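Local atomic coordinates of periplasmic solute binding protein (Candidatus liberibacter, PDB entry 5AFS), a protein that probably captures zinc or manganese ions in the periplasm and delivers them for uptake by an ABC transporter. Residues A[167-172]-A[216-221]. Residues are numbered along the deposited sequence; the frame is centred on the assembly and turned at random.
With ZN (zinc ion), chain G.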
ATOM      1  N   TRP A 167      10.285  -4.569  15.863  1.00 23.18           N
ATOM      2  CA  TRP A 167       8.854  -4.283  15.979  1.00 27.15           C
ATOM      3  C   TRP A 167       8.488  -3.069  15.142  1.00 21.35           C
ATOM      4  O   TRP A 167       9.140  -2.042  15.245  1.00 23.16           O
ATOM      5  CB  TRP A 167       8.493  -3.995  17.437  1.00 29.57           C
ATOM      6  CG  TRP A 167       8.524  -5.207  18.315  1.00 30.92           C
ATOM      7  CD1 TRP A 167       9.585  -5.669  19.039  1.00 33.93           C
ATOM      8  CD2 TRP A 167       7.444  -6.112  18.559  1.00 29.29           C
ATOM      9  NE1 TRP A 167       9.230  -6.810  19.713  1.00 33.08           N
ATOM     10  CE2 TRP A 167       7.924  -7.105  19.435  1.00 29.87           C
ATOM     11  CE3 TRP A 167       6.118  -6.181  18.120  1.00 29.78           C
ATOM     12  CZ2 TRP A 167       7.124  -8.149  19.887  1.00 33.06           C
ATOM     13  CZ3 TRP A 167       5.326  -7.224  18.563  1.00 36.29           C
ATOM     14  CH2 TRP A 167       5.830  -8.192  19.440  1.00 34.87           C
ATOM     15  N   PHE A 168       7.461  -3.190  14.301  1.00 19.84           N
ATOM     16  CA  PHE A 168       6.844  -2.019  13.675  1.00 18.19           C
ATOM     17  C   PHE A 168       5.531  -1.798  14.403  1.00 18.60           C
ATOM     18  O   PHE A 168       4.645  -2.651  14.334  1.00 19.43           O
ATOM     19  CB  PHE A 168       6.548  -2.229  12.182  1.00 16.78           C
ATOM     20  CG  PHE A 168       7.753  -2.548  11.334  1.00 20.47           C
ATOM     21  CD1 PHE A 168       9.013  -2.024  11.626  1.00 18.77           C
ATOM     22  CD2 PHE A 168       7.611  -3.355  10.207  1.00 19.77           C
ATOM     23  CE1 PHE A 168      10.103  -2.320  10.823  1.00 22.00           C
ATOM     24  CE2 PHE A 168       8.700  -3.663   9.410  1.00 23.03           C
ATOM     25  CZ  PHE A 168       9.949  -3.141   9.715  1.00 22.82           C
ATOM     26  N   VAL A 169       5.407  -0.669  15.099  1.00 17.58           N
ATOM     27  CA  VAL A 169       4.164  -0.317  15.796  1.00 18.16           C
ATOM     28  C   VAL A 169       3.523   0.922  15.172  1.00 15.46           C
ATOM     29  O   VAL A 169       4.131   1.993  15.101  1.00 15.74           O
ATOM     30  CB  VAL A 169       4.387  -0.116  17.315  1.00 20.74           C
ATOM     31  CG1 VAL A 169       3.057   0.079  18.036  1.00 21.27           C
ATOM     32  CG2 VAL A 169       5.101  -1.328  17.893  1.00 24.17           C
ATOM     33  N   THR A 170       2.287   0.757  14.715  1.00 12.28           N
ATOM     34  CA  THR A 170       1.597   1.787  13.951  1.00 12.67           C
ATOM     35  C   THR A 170       0.154   1.917  14.453  1.00 12.27           C
ATOM     36  O   THR A 170      -0.270   1.188  15.347  1.00 14.49           O
ATOM     37  CB  THR A 170       1.585   1.428  12.449  1.00 12.74           C
ATOM     38  OG1 THR A 170       0.915   0.177  12.260  1.00 12.83           O
ATOM     39  CG2 THR A 170       2.998   1.314  11.896  1.00 14.15           C
ATOM     40  N   SER A 171      -0.593   2.845  13.878  1.00 12.39           N
ATOM     41  CA  SER A 171      -1.991   3.043  14.243  1.00 12.78           C
ATOM     42  C   SER A 171      -2.871   2.075  13.440  1.00 13.09           C
ATOM     43  O   SER A 171      -3.442   1.149  14.009  1.00 15.20           O
ATOM     44  CB  SER A 171      -2.370   4.507  14.031  1.00 13.20           C
ATOM     45  OG  SER A 171      -1.565   5.342  14.848  1.00 12.78           O
ATOM     46  N   GLU A 172      -2.960   2.266  12.123  1.00 13.68           N
ATOM     47  CA  GLU A 172      -3.556   1.254  11.246  1.00 14.01           C
ATOM     48  C   GLU A 172      -2.563   0.108  11.101  1.00 13.24           C
ATOM     49  O   GLU A 172      -1.362   0.328  11.167  1.00 15.37           O
ATOM     50  CB  GLU A 172      -3.863   1.832   9.859  1.00 16.11           C
ATOM     51  CG  GLU A 172      -4.805   0.974   9.007  1.00 16.14           C
ATOM     52  CD  GLU A 172      -4.808   1.369   7.538  1.00 16.82           C
ATOM     53  OE1 GLU A 172      -3.750   1.782   7.025  1.00 17.64           O
ATOM     54  OE2 GLU A 172      -5.858   1.255   6.875  1.00 14.93           O
ATOM     55  N   LYS A 216       9.775   1.256  21.763  1.00 22.01           N
ATOM     56  CA  LYS A 216      10.129   2.656  21.966  1.00 26.03           C
ATOM     57  C   LYS A 216       9.348   3.646  21.110  1.00 21.36           C
ATOM     58  O   LYS A 216       9.320   4.831  21.420  1.00 19.80           O
ATOM     59  CB  LYS A 216      11.627   2.846  21.679  1.00 36.28           C
ATOM     60  CG  LYS A 216      12.544   1.947  22.498  1.00 40.95           C
ATOM     61  CD  LYS A 216      12.493   2.301  23.974  1.00 51.92           C
ATOM     62  CE  LYS A 216      13.396   1.403  24.804  1.00 63.34           C
ATOM     63  NZ  LYS A 216      13.115   1.553  26.260  1.00 55.65           N
ATOM     64  N   PHE A 217       8.730   3.180  20.026  1.00 21.21           N
ATOM     65  CA  PHE A 217       8.086   4.094  19.076  1.00 17.72           C
ATOM     66  C   PHE A 217       6.761   3.547  18.555  1.00 16.40           C
ATOM     67  O   PHE A 217       6.601   2.339  18.356  1.00 15.55           O
ATOM     68  CB  PHE A 217       9.029   4.397  17.901  1.00 20.27           C
ATOM     69  CG  PHE A 217      10.143   5.363  18.241  1.00 19.53           C
ATOM     70  CD1 PHE A 217       9.949   6.734  18.134  1.00 21.42           C
ATOM     71  CD2 PHE A 217      11.380   4.899  18.666  1.00 24.77           C
ATOM     72  CE1 PHE A 217      10.972   7.627  18.433  1.00 25.19           C
ATOM     73  CE2 PHE A 217      12.406   5.782  18.989  1.00 21.77           C
ATOM     74  CZ  PHE A 217      12.204   7.148  18.862  1.00 26.06           C
ATOM     75  N   ILE A 218       5.816   4.456  18.347  1.00 17.06           N
ATOM     76  CA  ILE A 218       4.565   4.153  17.657  1.00 15.49           C
ATOM     77  C   ILE A 218       4.266   5.291  16.696  1.00 13.97           C
ATOM     78  O   ILE A 218       4.402   6.456  17.058  1.00 18.11           O
ATOM     79  CB  ILE A 218       3.369   3.928  18.626  1.00 14.22           C
ATOM     80  CG1 ILE A 218       2.066   3.715  17.838  1.00 13.25           C
ATOM     81  CG2 ILE A 218       3.214   5.090  19.593  1.00 17.03           C
ATOM     82  CD1 ILE A 218       0.960   3.053  18.641  1.00 15.73           C
ATOM     83  N   PHE A 219       3.865   4.933  15.478  1.00 12.35           N
ATOM     84  CA  PHE A 219       3.569   5.889  14.411  1.00 13.20           C
ATOM     85  C   PHE A 219       2.067   6.063  14.233  1.00 13.03           C
ATOM     86  O   PHE A 219       1.287   5.218  14.668  1.00 13.06           O
ATOM     87  CB  PHE A 219       4.135   5.375  13.084  1.00 13.35           C
ATOM     88  CG  PHE A 219       5.630   5.201  13.076  1.00 14.18           C
ATOM     89  CD1 PHE A 219       6.458   6.264  12.781  1.00 17.40           C
ATOM     90  CD2 PHE A 219       6.200   3.971  13.350  1.00 17.03           C
ATOM     91  CE1 PHE A 219       7.841   6.105  12.769  1.00 20.75           C
ATOM     92  CE2 PHE A 219       7.576   3.797  13.337  1.00 21.32           C
ATOM     93  CZ  PHE A 219       8.400   4.871  13.041  1.00 20.20           C
ATOM     94  N   SER A 220       1.680   7.169  13.603  1.00 13.51           N
ATOM     95  CA  SER A 220       0.381   7.288  12.944  1.00 14.27           C
ATOM     96  C   SER A 220       0.635   7.528  11.457  1.00 14.49           C
ATOM     97  O   SER A 220       1.786   7.506  11.004  1.00 14.23           O
ATOM     98  CB  SER A 220      -0.475   8.401  13.563  1.00 15.73           C
ATOM     99  OG  SER A 220       0.033   9.686  13.276  1.00 12.58           O
ATOM    100  N   GLU A 221      -0.428   7.740  10.691  1.00 14.63           N
ATOM    101  CA  GLU A 221      -0.306   7.772   9.237  1.00 15.10           C
ATOM    102  C   GLU A 221      -1.063   8.945   8.619  1.00 16.11           C
ATOM    103  O   GLU A 221      -1.838   9.617   9.305  1.00 14.48           O
ATOM    104  CB  GLU A 221      -0.761   6.433   8.653  1.00 15.48           C
ATOM    105  CG  GLU A 221       0.044   5.231   9.169  1.00 17.19           C
ATOM    106  CD  GLU A 221      -0.575   4.569  10.396  1.00 19.74           C
ATOM    107  OE1 GLU A 221      -1.774   4.250  10.330  1.00 16.39           O
ATOM    108  OE2 GLU A 221       0.135   4.354  11.419  1.00 16.89           O
TER
HETATM  109 ZN    ZN G1281      -5.204   1.484   4.998  1.00 13.35          ZN
HETATM  110  O   HOH W   1       7.568   1.043  15.635  1.00 33.70           O
HETATM  111  O   HOH W   2      -2.999   4.302   7.852  1.00 12.44           O
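The carboxylate of Glu221 faces the backbone of Ser171 and Glu172 and takes one N-H on each oxygen: Ser171 N gives to OE2 (3.0 Å) and Glu172 N to OE1 (2.9 Å), both on the syn side, the second 16° out of the carboxylate plane. A bend at chi2 folds the Glu221 chain over to reach them, and Asn224 also donates to OE1; these three donors limit the rotation of the carboxylate. Next to it, Ser171 OG gives its proton to Phe219 O (2.9 Å), in the carbonyl plane on a lone pair. Strands 167-170 and 217-221 run in the same sense but diverge by 46°, closest near Thr170 and Phe219, in the C-terminal lobe of this ZnuA-like, cluster 9 binding protein. Phe219 N bonds to Val169 O, which also lies at the edge of the Phe219 ring, 3.4 Å from CD2. Where the strands splay, a water accepts from Val169 N and donates to Phe217 O. Val169 CG1, anti to the backbone N (chi1 -173°), meets Ile218 CD1 obliquely at 3.7 Å, with helix 227-236 also against Ile218. Beyond the corner at Ser171, the extended Glu172 side chain binds zinc through both oxygens, OE2 at 2.0 Å and OE1 at 2.5 Å, with His39, His106 and Asp247; Asn193 N donates to OE2. A second water donates to OE1 of both Glu172 and Glu221.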